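ORF14 (PDB 2WPX) binds acetyl-CoA and is probably an acyltransferase of the clavulanic acid pathway, built as a tandem of two GCN5-related N-acetyltransferase (GNAT) units. Local coordinates at residues A[188-194]-A[220-225]; A[234-238]-A[291-296]; A[248-254]-A[266-272]; A[281-286]-A[316-320]. All blocks are in the same frame, centred on the assembly; numbering follows the deposited sequence.

Interaction 1. Residues A[188-194]-A[220-225]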
loop_
_atom_site.group_PDB
_atom_site.type_symbol
_atom_site.label_atom_id
_atom_site.label_comp_id
_atom_site.label_asym_id
_atom_site.label_seq_id
_atom_site.Cartn_x
_atom_site.Cartn_y
_atom_site.Cartn_z
ATOM N N ILE A 188 -6.323 13.603 10.605
ATOM C CA ILE A 188 -6.865 12.964 11.780
ATOM C C ILE A 188 -8.376 12.965 11.625
ATOM O O ILE A 188 -8.983 13.998 11.295
ATOM C CB ILE A 188 -6.454 13.741 13.101
ATOM C CG1 ILE A 188 -4.932 13.893 13.218
ATOM C CG2 ILE A 188 -7.109 13.107 14.320
ATOM C CD1 ILE A 188 -4.214 12.514 13.211
ATOM N N THR A 189 -8.975 11.809 11.861
ATOM C CA THR A 189 -10.440 11.656 11.765
ATOM C C THR A 189 -11.203 12.177 13.001
ATOM O O THR A 189 -10.970 11.774 14.105
ATOM C CB THR A 189 -10.841 10.188 11.398
ATOM O OG1 THR A 189 -12.277 10.056 11.300
ATOM C CG2 THR A 189 -10.406 9.293 12.447
ATOM N N PRO A 190 -12.103 13.135 12.814
ATOM C CA PRO A 190 -12.885 13.572 13.995
ATOM C C PRO A 190 -13.523 12.358 14.737
ATOM O O PRO A 190 -13.988 11.438 14.106
ATOM C CB PRO A 190 -13.942 14.499 13.383
ATOM C CG PRO A 190 -13.227 15.019 12.110
ATOM C CD PRO A 190 -12.600 13.734 11.573
ATOM N N ASP A 191 -13.483 12.356 16.064
ATOM C CA ASP A 191 -14.175 11.347 16.877
ATOM C C ASP A 191 -15.555 10.971 16.304
ATOM O O ASP A 191 -15.916 9.804 16.287
ATOM C CB ASP A 191 -14.368 11.866 18.315
ATOM C CG ASP A 191 -13.038 12.142 19.036
ATOM O OD1 ASP A 191 -11.960 12.148 18.380
ATOM O OD2 ASP A 191 -13.069 12.376 20.271
ATOM N N GLU A 192 -16.310 11.964 15.856
ATOM C CA GLU A 192 -17.636 11.780 15.343
ATOM C C GLU A 192 -17.733 10.701 14.265
ATOM O O GLU A 192 -18.757 9.995 14.195
ATOM C CB GLU A 192 -18.080 13.122 14.767
ATOM C CG GLU A 192 -19.458 13.158 14.236
ATOM C CD GLU A 192 -19.913 14.584 13.930
ATOM O OE1 GLU A 192 -21.108 14.798 13.628
ATOM O OE2 GLU A 192 -19.077 15.514 13.980
ATOM N N TYR A 193 -16.692 10.599 13.421
ATOM C CA TYR A 193 -16.731 9.699 12.263
ATOM C C TYR A 193 -15.902 8.454 12.342
ATOM O O TYR A 193 -15.918 7.674 11.395
ATOM C CB TYR A 193 -16.379 10.384 10.962
ATOM C CG TYR A 193 -17.216 11.573 10.695
ATOM C CD1 TYR A 193 -16.658 12.825 10.691
ATOM C CD2 TYR A 193 -18.555 11.459 10.496
ATOM C CE1 TYR A 193 -17.418 13.946 10.470
ATOM C CE2 TYR A 193 -19.317 12.576 10.297
ATOM C CZ TYR A 193 -18.731 13.809 10.282
ATOM O OH TYR A 193 -19.456 14.933 10.048
ATOM N N ALA A 194 -15.234 8.258 13.467
ATOM C CA ALA A 194 -14.350 7.151 13.662
ATOM C C ALA A 194 -15.101 5.840 13.728
ATOM O O ALA A 194 -14.822 4.888 12.950
ATOM C CB ALA A 194 -13.483 7.372 14.980
ATOM N N TYR A 220 -11.698 1.652 14.861
ATOM C CA TYR A 220 -10.874 2.582 14.177
ATOM C C TYR A 220 -9.548 2.541 14.951
ATOM O O TYR A 220 -9.559 2.574 16.191
ATOM C CB TYR A 220 -11.518 3.976 14.200
ATOM C CG TYR A 220 -10.820 4.950 13.274
ATOM C CD1 TYR A 220 -11.191 5.052 11.937
ATOM C CD2 TYR A 220 -9.761 5.733 13.731
ATOM C CE1 TYR A 220 -10.517 5.887 11.078
ATOM C CE2 TYR A 220 -9.106 6.617 12.896
ATOM C CZ TYR A 220 -9.490 6.675 11.559
ATOM O OH TYR A 220 -8.847 7.539 10.723
ATOM N N ALA A 221 -8.426 2.421 14.240
ATOM C CA ALA A 221 -7.139 2.267 14.873
ATOM C C ALA A 221 -6.328 3.524 14.674
ATOM O O ALA A 221 -5.791 3.762 13.625
ATOM C CB ALA A 221 -6.423 1.100 14.296
ATOM N N ARG A 222 -6.273 4.319 15.729
ATOM C CA ARG A 222 -5.567 5.543 15.772
ATOM C C ARG A 222 -4.091 5.378 15.447
ATOM O O ARG A 222 -3.427 6.319 15.068
ATOM C CB ARG A 222 -5.698 6.091 17.171
ATOM C CG ARG A 222 -6.482 7.329 17.320
ATOM C CD ARG A 222 -7.958 7.361 17.039
ATOM N NE ARG A 222 -8.065 8.552 16.230
ATOM C CZ ARG A 222 -9.139 9.289 15.964
ATOM N NH1 ARG A 222 -10.334 9.069 16.477
ATOM N NH2 ARG A 222 -8.957 10.313 15.149
ATOM N N GLN A 223 -3.580 4.167 15.615
ATOM C CA GLN A 223 -2.185 3.914 15.386
ATOM C C GLN A 223 -1.848 3.988 13.895
ATOM O O GLN A 223 -0.724 4.303 13.535
ATOM C CB GLN A 223 -1.772 2.570 15.993
ATOM C CG GLN A 223 -0.294 2.453 16.156
ATOM C CD GLN A 223 0.161 1.180 16.868
ATOM O OE1 GLN A 223 -0.585 0.558 17.608
ATOM N NE2 GLN A 223 1.399 0.813 16.648
ATOM N N PHE A 224 -2.827 3.699 13.045
ATOM C CA PHE A 224 -2.701 3.931 11.621
ATOM C C PHE A 224 -2.395 5.396 11.347
ATOM O O PHE A 224 -1.452 5.715 10.636
ATOM C CB PHE A 224 -3.973 3.524 10.878
ATOM C CG PHE A 224 -4.068 2.079 10.601
ATOM C CD1 PHE A 224 -3.096 1.441 9.835
ATOM C CD2 PHE A 224 -5.156 1.327 11.070
ATOM C CE1 PHE A 224 -3.186 0.046 9.579
ATOM C CE2 PHE A 224 -5.265 -0.023 10.789
ATOM C CZ PHE A 224 -4.272 -0.672 10.063
ATOM N N GLU A 225 -3.209 6.277 11.922
ATOM C CA GLU A 225 -2.973 7.708 11.825
ATOM C C GLU A 225 -1.601 8.110 12.370
ATOM O O GLU A 225 -0.925 8.888 11.745
ATOM C CB GLU A 225 -4.053 8.508 12.558
ATOM C CG GLU A 225 -5.431 8.295 12.030
ATOM C CD GLU A 225 -6.484 9.174 12.660
ATOM O OE1 GLU A 225 -7.446 9.475 11.955
ATOM O OE2 GLU A 225 -6.355 9.553 13.863
#

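Interaction 2. Residues A[234-238]-A[291-296]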
loop_
_atom_site.group_PDB
_atom_site.type_symbol
_atom_site.label_atom_id
_atom_site.label_comp_id
_atom_site.label_asym_id
_atom_site.label_seq_id
_atom_site.Cartn_x
_atom_site.Cartn_y
_atom_site.Cartn_z
ATOM N N ARG A 234 0.441 12.793 4.933
ATOM C CA ARG A 234 -0.699 13.635 5.153
ATOM C C ARG A 234 -1.909 12.956 4.478
ATOM O O ARG A 234 -1.751 12.314 3.430
ATOM C CB ARG A 234 -0.417 14.861 4.300
ATOM C CG ARG A 234 -0.729 16.116 4.835
ATOM C CD ARG A 234 0.374 17.096 4.426
ATOM N NE ARG A 234 0.634 17.430 3.019
ATOM C CZ ARG A 234 1.873 17.427 2.469
ATOM N NH1 ARG A 234 2.936 16.997 3.162
ATOM N NH2 ARG A 234 2.075 17.830 1.227
ATOM N N ALA A 235 -3.135 13.176 4.967
ATOM C CA ALA A 235 -4.276 12.522 4.319
ATOM C C ALA A 235 -5.458 13.460 4.097
ATOM O O ALA A 235 -5.546 14.516 4.728
ATOM C CB ALA A 235 -4.693 11.260 5.098
ATOM N N TYR A 236 -6.333 13.094 3.159
ATOM C CA TYR A 236 -7.467 13.955 2.814
ATOM C C TYR A 236 -8.729 13.092 2.726
ATOM O O TYR A 236 -8.736 12.059 2.015
ATOM C CB TYR A 236 -7.230 14.693 1.487
ATOM C CG TYR A 236 -6.120 15.696 1.513
ATOM C CD1 TYR A 236 -4.767 15.302 1.324
ATOM C CD2 TYR A 236 -6.386 17.045 1.721
ATOM C CE1 TYR A 236 -3.745 16.222 1.338
ATOM C CE2 TYR A 236 -5.344 17.970 1.736
ATOM C CZ TYR A 236 -4.051 17.539 1.556
ATOM O OH TYR A 236 -3.047 18.426 1.558
ATOM N N HIS A 237 -9.775 13.479 3.465
ATOM C CA HIS A 237 -10.999 12.666 3.554
ATOM C C HIS A 237 -12.256 13.439 3.153
ATOM O O HIS A 237 -12.401 14.599 3.487
ATOM C CB HIS A 237 -11.204 12.137 4.962
ATOM C CG HIS A 237 -10.054 11.336 5.467
ATOM N ND1 HIS A 237 -8.948 11.916 6.055
ATOM C CD2 HIS A 237 -9.816 9.998 5.456
ATOM C CE1 HIS A 237 -8.093 10.970 6.406
ATOM N NE2 HIS A 237 -8.604 9.796 6.068
ATOM N N THR A 238 -13.115 12.782 2.388
ATOM C CA THR A 238 -14.468 13.239 2.131
ATOM C C THR A 238 -15.424 12.115 2.528
ATOM O O THR A 238 -15.177 10.945 2.263
ATOM C CB THR A 238 -14.671 13.553 0.663
ATOM O OG1 THR A 238 -13.749 14.589 0.286
ATOM C CG2 THR A 238 -16.151 14.006 0.403
ATOM N N TYR A 291 -10.591 18.384 -3.318
ATOM C CA TYR A 291 -10.185 18.797 -2.017
ATOM C C TYR A 291 -8.634 18.633 -1.898
ATOM O O TYR A 291 -7.945 19.551 -1.485
ATOM C CB TYR A 291 -10.992 18.011 -0.985
ATOM C CG TYR A 291 -10.526 18.187 0.433
ATOM C CD1 TYR A 291 -10.089 19.413 0.906
ATOM C CD2 TYR A 291 -10.497 17.122 1.302
ATOM C CE1 TYR A 291 -9.669 19.560 2.245
ATOM C CE2 TYR A 291 -10.095 17.262 2.592
ATOM C CZ TYR A 291 -9.684 18.463 3.061
ATOM O OH TYR A 291 -9.277 18.549 4.363
ATOM N N VAL A 292 -8.083 17.529 -2.353
ATOM C CA VAL A 292 -6.602 17.384 -2.521
ATOM C C VAL A 292 -5.921 18.480 -3.368
ATOM O O VAL A 292 -4.981 19.159 -2.905
ATOM C CB VAL A 292 -6.259 15.995 -3.092
ATOM C CG1 VAL A 292 -4.760 15.837 -3.424
ATOM C CG2 VAL A 292 -6.706 14.972 -2.122
ATOM N N LEU A 293 -6.399 18.673 -4.590
ATOM C CA LEU A 293 -5.750 19.575 -5.562
ATOM C C LEU A 293 -5.754 21.020 -5.089
ATOM O O LEU A 293 -4.906 21.808 -5.497
ATOM C CB LEU A 293 -6.464 19.500 -6.919
ATOM C CG LEU A 293 -5.901 18.509 -7.926
ATOM C CD1 LEU A 293 -5.258 17.396 -7.212
ATOM C CD2 LEU A 293 -6.891 18.005 -9.000
ATOM N N ARG A 294 -6.705 21.406 -4.253
ATOM C CA ARG A 294 -6.682 22.777 -3.845
ATOM C C ARG A 294 -5.694 22.980 -2.698
ATOM O O ARG A 294 -5.326 24.097 -2.393
ATOM C CB ARG A 294 -8.095 23.346 -3.588
ATOM C CG ARG A 294 -8.726 22.962 -2.274
ATOM C CD ARG A 294 -9.680 24.077 -1.735
ATOM N NE ARG A 294 -10.799 24.321 -2.639
ATOM C CZ ARG A 294 -11.665 23.383 -3.013
ATOM N NH1 ARG A 294 -11.541 22.132 -2.563
ATOM N NH2 ARG A 294 -12.647 23.699 -3.846
ATOM N N HIS A 295 -5.211 21.888 -2.121
ATOM C CA HIS A 295 -4.137 21.951 -1.123
ATOM C C HIS A 295 -2.750 21.439 -1.633
ATOM O O HIS A 295 -1.715 21.722 -1.044
ATOM C CB HIS A 295 -4.585 21.172 0.107
ATOM C CG HIS A 295 -5.779 21.780 0.766
ATOM N ND1 HIS A 295 -5.670 22.769 1.725
ATOM C CD2 HIS A 295 -7.106 21.577 0.577
ATOM C CE1 HIS A 295 -6.883 23.136 2.105
ATOM N NE2 HIS A 295 -7.769 22.426 1.427
ATOM N N GLU A 296 -2.776 20.664 -2.718
ATOM C CA GLU A 296 -1.619 20.038 -3.311
ATOM C C GLU A 296 -1.749 20.319 -4.817
ATOM O O GLU A 296 -2.014 19.420 -5.600
ATOM C CB GLU A 296 -1.710 18.533 -3.057
ATOM C CG GLU A 296 -0.568 17.858 -2.265
ATOM C CD GLU A 296 -0.480 18.283 -0.839
ATOM O OE1 GLU A 296 0.142 19.305 -0.607
ATOM O OE2 GLU A 296 -0.973 17.622 0.073
#

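Interaction 3. Residues A[248-254]-A[266-272]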
loop_
_atom_site.group_PDB
_atom_site.type_symbol
_atom_site.label_atom_id
_atom_site.label_comp_id
_atom_site.label_asym_id
_atom_site.label_seq_id
_atom_site.Cartn_x
_atom_site.Cartn_y
_atom_site.Cartn_z
ATOM N N LEU A 248 -22.984 7.352 8.281
ATOM C CA LEU A 248 -21.972 7.627 7.279
ATOM C C LEU A 248 -22.167 6.684 6.120
ATOM O O LEU A 248 -21.845 5.525 6.204
ATOM C CB LEU A 248 -20.578 7.493 7.859
ATOM C CG LEU A 248 -19.438 7.787 6.913
ATOM C CD1 LEU A 248 -19.346 9.246 6.791
ATOM C CD2 LEU A 248 -18.206 7.228 7.616
ATOM N N ALA A 249 -22.724 7.223 5.041
ATOM C CA ALA A 249 -23.161 6.459 3.902
ATOM C C ALA A 249 -21.957 6.097 3.021
ATOM O O ALA A 249 -22.002 5.155 2.203
ATOM C CB ALA A 249 -24.213 7.280 3.131
ATOM N N GLY A 250 -20.864 6.832 3.189
ATOM C CA GLY A 250 -19.695 6.612 2.371
ATOM C C GLY A 250 -18.512 7.474 2.746
ATOM O O GLY A 250 -18.658 8.550 3.378
ATOM N N TYR A 251 -17.333 7.010 2.336
ATOM C CA TYR A 251 -16.188 7.848 2.427
ATOM C C TYR A 251 -14.992 7.353 1.635
ATOM O O TYR A 251 -14.997 6.264 1.078
ATOM C CB TYR A 251 -15.854 8.064 3.886
ATOM C CG TYR A 251 -14.727 7.253 4.359
ATOM C CD1 TYR A 251 -14.756 5.890 4.278
ATOM C CD2 TYR A 251 -13.626 7.858 4.911
ATOM C CE1 TYR A 251 -13.680 5.145 4.713
ATOM C CE2 TYR A 251 -12.577 7.133 5.366
ATOM C CZ TYR A 251 -12.601 5.781 5.247
ATOM O OH TYR A 251 -11.523 5.078 5.711
ATOM N N THR A 252 -13.962 8.167 1.602
ATOM C CA THR A 252 -12.860 7.941 0.735
ATOM C C THR A 252 -11.667 8.753 1.241
ATOM O O THR A 252 -11.838 9.671 2.028
ATOM C CB THR A 252 -13.235 8.354 -0.714
ATOM O OG1 THR A 252 -12.190 7.967 -1.601
ATOM C CG2 THR A 252 -13.424 9.845 -0.828
ATOM N N SER A 253 -10.462 8.416 0.801
ATOM C CA SER A 253 -9.248 9.126 1.232
ATOM C C SER A 253 -8.131 9.127 0.183
ATOM O O SER A 253 -7.997 8.174 -0.596
ATOM C CB SER A 253 -8.677 8.454 2.480
ATOM O OG SER A 253 -8.525 7.087 2.188
ATOM N N VAL A 254 -7.346 10.208 0.208
ATOM C CA VAL A 254 -6.040 10.304 -0.412
ATOM C C VAL A 254 -4.930 10.478 0.691
ATOM O O VAL A 254 -5.110 11.164 1.740
ATOM C CB VAL A 254 -5.972 11.441 -1.475
ATOM C CG1 VAL A 254 -4.579 11.579 -2.052
ATOM C CG2 VAL A 254 -6.934 11.142 -2.643
ATOM N N GLN A 266 -4.520 7.313 -3.859
ATOM C CA GLN A 266 -5.955 7.248 -3.583
ATOM C C GLN A 266 -6.222 5.985 -2.882
ATOM O O GLN A 266 -5.890 4.920 -3.383
ATOM C CB GLN A 266 -6.784 7.285 -4.867
ATOM C CG GLN A 266 -8.313 7.267 -4.636
ATOM C CD GLN A 266 -9.099 7.382 -5.940
ATOM O OE1 GLN A 266 -9.432 8.497 -6.362
ATOM N NE2 GLN A 266 -9.385 6.230 -6.602
ATOM N N GLY A 267 -6.821 6.077 -1.700
ATOM C CA GLY A 267 -7.108 4.866 -0.919
ATOM C C GLY A 267 -8.526 4.356 -1.171
ATOM O O GLY A 267 -9.204 4.779 -2.109
ATOM N N MET A 268 -9.003 3.461 -0.328
ATOM C CA MET A 268 -10.314 2.892 -0.580
ATOM C C MET A 268 -11.502 3.882 -0.538
ATOM O O MET A 268 -11.534 4.829 0.244
ATOM C CB MET A 268 -10.557 1.649 0.288
ATOM C CG MET A 268 -10.138 1.821 1.771
ATOM S SD MET A 268 -10.445 0.306 2.749
ATOM C CE MET A 268 -8.790 -0.430 2.807
ATOM N N THR A 269 -12.452 3.673 -1.438
ATOM C CA THR A 269 -13.722 4.339 -1.350
ATOM C C THR A 269 -14.683 3.265 -0.972
ATOM O O THR A 269 -14.789 2.278 -1.687
ATOM C CB THR A 269 -14.110 4.917 -2.719
ATOM O OG1 THR A 269 -13.025 5.744 -3.190
ATOM C CG2 THR A 269 -15.400 5.756 -2.645
ATOM N N VAL A 270 -15.345 3.416 0.167
ATOM C CA VAL A 270 -16.319 2.432 0.589
ATOM C C VAL A 270 -17.709 3.060 0.700
ATOM O O VAL A 270 -17.869 4.111 1.275
ATOM C CB VAL A 270 -15.921 1.836 1.911
ATOM C CG1 VAL A 270 -16.807 0.695 2.232
ATOM C CG2 VAL A 270 -14.501 1.323 1.829
ATOM N N VAL A 271 -18.722 2.412 0.143
ATOM C CA VAL A 271 -20.074 2.921 0.226
ATOM C C VAL A 271 -20.888 1.951 1.061
ATOM O O VAL A 271 -20.924 0.782 0.764
ATOM C CB VAL A 271 -20.711 3.141 -1.195
ATOM C CG1 VAL A 271 -22.128 3.648 -1.084
ATOM C CG2 VAL A 271 -19.871 4.126 -2.030
ATOM N N HIS A 272 -21.544 2.443 2.112
ATOM C CA HIS A 272 -22.436 1.641 2.944
ATOM C C HIS A 272 -23.486 0.881 2.113
ATOM O O HIS A 272 -24.115 1.461 1.224
ATOM C CB HIS A 272 -23.125 2.566 3.953
ATOM C CG HIS A 272 -24.142 1.894 4.827
ATOM N ND1 HIS A 272 -24.214 2.123 6.188
ATOM C CD2 HIS A 272 -25.152 1.038 4.537
ATOM C CE1 HIS A 272 -25.216 1.433 6.696
ATOM N NE2 HIS A 272 -25.798 0.761 5.714
#

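Interaction 4. Residues A[281-286]-A[316-320]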
loop_
_atom_site.group_PDB
_atom_site.type_symbol
_atom_site.label_atom_id
_atom_site.label_comp_id
_atom_site.label_asym_id
_atom_site.label_seq_id
_atom_site.Cartn_x
_atom_site.Cartn_y
_atom_site.Cartn_z
ATOM N N GLY A 281 -19.914 6.751 -4.856
ATOM C CA GLY A 281 -18.464 6.538 -5.090
ATOM C C GLY A 281 -17.837 7.510 -6.076
ATOM O O GLY A 281 -16.716 7.981 -5.876
ATOM N N THR A 282 -18.550 7.788 -7.173
ATOM C CA THR A 282 -18.121 8.843 -8.077
ATOM C C THR A 282 -18.120 10.205 -7.384
ATOM O O THR A 282 -17.192 10.957 -7.503
ATOM C CB THR A 282 -18.979 8.860 -9.347
ATOM O OG1 THR A 282 -18.815 7.593 -10.010
ATOM C CG2 THR A 282 -18.501 9.946 -10.291
ATOM N N LEU A 283 -19.166 10.523 -6.644
ATOM C CA LEU A 283 -19.241 11.845 -6.045
ATOM C C LEU A 283 -18.104 11.994 -5.051
ATOM O O LEU A 283 -17.413 12.982 -5.048
ATOM C CB LEU A 283 -20.567 12.035 -5.310
ATOM C CG LEU A 283 -20.562 13.203 -4.320
ATOM C CD1 LEU A 283 -20.590 14.529 -5.060
ATOM C CD2 LEU A 283 -21.735 13.083 -3.374
ATOM N N LEU A 284 -17.929 10.992 -4.195
ATOM C CA LEU A 284 -16.875 10.969 -3.212
ATOM C C LEU A 284 -15.437 11.112 -3.829
ATOM O O LEU A 284 -14.658 11.940 -3.382
ATOM C CB LEU A 284 -17.028 9.725 -2.320
ATOM C CG LEU A 284 -18.130 9.841 -1.259
ATOM C CD1 LEU A 284 -18.229 8.547 -0.477
ATOM C CD2 LEU A 284 -17.922 11.026 -0.271
ATOM N N LYS A 285 -15.098 10.351 -4.860
ATOM C CA LYS A 285 -13.737 10.476 -5.424
ATOM C C LYS A 285 -13.468 11.828 -6.028
ATOM O O LYS A 285 -12.364 12.375 -5.863
ATOM C CB LYS A 285 -13.419 9.394 -6.455
ATOM C CG LYS A 285 -13.338 8.038 -5.871
ATOM C CD LYS A 285 -13.271 7.070 -7.019
ATOM C CE LYS A 285 -12.354 5.905 -6.696
ATOM N NZ LYS A 285 -13.205 4.980 -5.976
ATOM N N LEU A 286 -14.482 12.380 -6.709
ATOM C CA LEU A 286 -14.313 13.656 -7.373
ATOM C C LEU A 286 -14.282 14.772 -6.362
ATOM O O LEU A 286 -13.449 15.673 -6.487
ATOM C CB LEU A 286 -15.395 13.908 -8.396
ATOM C CG LEU A 286 -15.148 13.140 -9.680
ATOM C CD1 LEU A 286 -16.432 13.242 -10.448
ATOM C CD2 LEU A 286 -14.004 13.753 -10.482
ATOM N N VAL A 316 -16.075 2.716 -11.423
ATOM C CA VAL A 316 -15.901 4.105 -11.019
ATOM C C VAL A 316 -14.539 4.712 -11.315
ATOM O O VAL A 316 -14.459 5.867 -11.757
ATOM C CB VAL A 316 -16.241 4.298 -9.569
ATOM C CG1 VAL A 316 -15.943 5.738 -9.163
ATOM C CG2 VAL A 316 -17.752 4.016 -9.393
ATOM N N ASN A 317 -13.472 3.961 -11.089
ATOM C CA ASN A 317 -12.129 4.490 -11.249
ATOM C C ASN A 317 -11.855 4.782 -12.724
ATOM O O ASN A 317 -11.371 5.867 -13.047
ATOM C CB ASN A 317 -11.064 3.536 -10.634
ATOM C CG ASN A 317 -10.965 3.683 -9.140
ATOM O OD1 ASN A 317 -11.224 4.770 -8.613
ATOM N ND2 ASN A 317 -10.645 2.585 -8.431
ATOM N N ALA A 318 -12.251 3.838 -13.590
ATOM C CA ALA A 318 -12.119 3.955 -15.043
ATOM C C ALA A 318 -12.833 5.166 -15.604
ATOM O O ALA A 318 -12.227 5.950 -16.366
ATOM C CB ALA A 318 -12.615 2.652 -15.769
ATOM N N ALA A 319 -14.104 5.346 -15.235
ATOM C CA ALA A 319 -14.863 6.572 -15.654
ATOM C C ALA A 319 -14.055 7.794 -15.317
ATOM O O ALA A 319 -14.208 8.820 -15.936
ATOM C CB ALA A 319 -16.229 6.685 -14.922
ATOM N N LEU A 320 -13.225 7.707 -14.296
ATOM C CA LEU A 320 -12.559 8.920 -13.825
ATOM C C LEU A 320 -11.201 9.119 -14.521
ATOM O O LEU A 320 -10.490 10.063 -14.210
ATOM C CB LEU A 320 -12.326 8.850 -12.310
ATOM C CG LEU A 320 -13.383 9.461 -11.372
ATOM C CD1 LEU A 320 -14.707 8.838 -11.694
ATOM C CD2 LEU A 320 -13.027 9.240 -9.925
#

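Interaction 1. Residues A[188-194]-A[220-225]
E225 reaches out from helix 222-230 to the loop just before helix 191-199, within a salt-bridge network that ties together two helical elements of the second GNAT unit; R222 is its shared member, bridged to E225 and, at long range, to D191. The backbone N of T189 binds E225 OE1 at 2.8 Å on the syn side, while the hydroxyl of Y220 gives a second bond to the same oxygen from the opposite face of the carboxylate. OE2 is held side-on by NE and NH2 of R222, both from one face, so four bonds from three residues fix the acid's rotation. The R222 chain bends at chi2 and chi3, which brings NE and NH2 back to E225, and Y220 CE2 lies over one guanidinium face near its rim. D191 adds only a long-range charge term: OD1 is 4.0 Å from R222 NH1, well out of the guanidinium plane. Further along the 188-194 segment, the methyl of A194 packs against the root of the Y220 ring, CB to CG 4.0 Å. R222 NH2 also donates to T189 O at 2.7 Å, a nearly straight bond (166°) that lies in the carbonyl plane on a lone pair.

Interaction 2. Residues A[234-238]-A[291-296]
Y236 turns the edge of its ring to the face of Y291, with CD2 of Y236 standing 3.8 Å from CE2 of Y291 and the two planes at 81°, a T-shaped pair. CG of Y236 lies anti to the carbonyl carbon (chi1 -66°), a setting that sends the ring from the strand out across the helix. There one ring face meets the backbone of V292 near the rim, and the V292 methyl CG2 packs on Y236 CB at 3.7 Å. H295 completes the aromatic cluster from the far end of the ring: its CB comes within 3.5 Å of Y236 OH, and its imidazole meets the tyrosine ring obliquely. The contact sets the C-terminal part of helix 280-295 on strand 234-242, the helix-on-sheet layer of a GNAT fold; the short segments 234-238 and 291-295 run at 140° to each other. V254 of the next strand, 247-256, also touches V292. At E296 polar groups take over. Y236 OH donates to E296 OE2 at 2.7 Å, approaching from above the carboxylate plane. R234 comes at the same carboxylate from the opposite direction to the E296 side chain, its NH2 giving a salt-bridging bond of 3.0 Å to E296 OE1 with the acceptor near the guanidinium plane; the bonds from NE and NH2 to OE2 are weak. The arginine would probably favour the ionised acid, whereas H295 O, 3.1 Å from E296 OE1, would oppose it. At the other end, T238 OG1 bonds N288 of the same helix, and H237 O lies 3.6 Å from Y291 CE2.

Interaction 3. Residues A[248-254]-A[266-272]
Q266, in the second strand (263-271) of an antiparallel beta hairpin of the second GNAT unit, faces V254 of the first strand (247-256) in a non-hydrogen-bonded pair; the short segments 248-254 and 266-271 run at 170° to each other. V254 CG2 rests on Q266 CA, and the extended glutamine side chain leads off toward helix 280-295, where it touches K285, while its NE2 makes a weak bond to N317 OD1 of helix 311-319. G267 follows, its N donating to S253 O in a short bond of 2.6 Å. M268 points away from the first strand, but its carbonyl receives a CA-H...O contact from T252 CA at 3.4 Å. The T252 and T269 side chains run alongside each other on the same face of the sheet, and their hydroxyls are hydrogen-bonded at 2.9 Å between OG1 and OG1. T269 OG1 sits beside its own backbone N (chi1 -54°), while T252 OG1 is turned anti to its N; the differing chi1 values bring the two oxygens together. V270 then makes the regular hydrogen-bonded pair with Y251, bonded in both directions, and both side chains lie on the sheet face away from the threonines. V271 pairs with G250 on the threonine face, its CG1 3.6 Å from A249 O. Here the first strand carries a classic beta bulge, A249 and G250 both facing A240 of strand 234-242. H272 closes the ladder, its N donating to A249 O at 2.8 Å.

Interaction 4. Residues A[281-286]-A[316-320]
L320, at the end of helix 311-319, packs against helix 280-295 and makes the close-fitting part of this contact. Its CD2 comes 3.5 Å from K285 CB and is almost as near to K285 CD, so the aliphatic run of the lysine is used as a hydrophobic surface. V316, one turn earlier, extends that surface: its CG1, anti to the backbone N (chi1 176°), is 3.7 Å from K285 CD and 3.5 Å from T282 OG1. The K285 chain passes over both the leucine and the valine, CD touching each, and bends at chi3 and chi4 on the way to its amine. The fit is slacker along the flanks. T282, which is partly exposed like V316, offers L320 CD1 its CG2 at 4.2 Å, and L286 CG lies 4.4 Å from L320 CG. Contact across the two segments is essentially apolar. K285 NZ and N317 OD1 are near each other but poorly angled for a bond, and the very short approach of K285 CE to N317 OD1 is doubtful. Both polar ends look instead to the sheet: K285 NZ bonds T269 OG1 of strand 263-271, while N317 ND2 makes a weak bond to N306 of strand 301-307. The two helices of this GNAT unit pack against each other over those strands, and L284, on another side of helix 280-295, covers T238 and A240 of strand 234-242.

Overall arrangement
Interactions 2, 3 and 4 form a continuous block in the second GNAT unit. Interaction 3 pairs strands 247-256 and 263-271; strand 234-242 of interaction 2 lies next to the first of these, and helix 280-295, shared by interactions 2 and 4, covers the sheet. Their centres are 11 to 15 Å apart, and each touches the other two. Along the chain, interaction 3 falls between the two segments of interaction 2, whereas interactions 2 and 4 alternate. Interaction 1 comes first and lies about 14 Å from interaction 3, centre to centre, without touching it. All four are remote from the acetyl-CoA, whose pocket is formed by residues lying between 90 and 145; they build the second unit's framework.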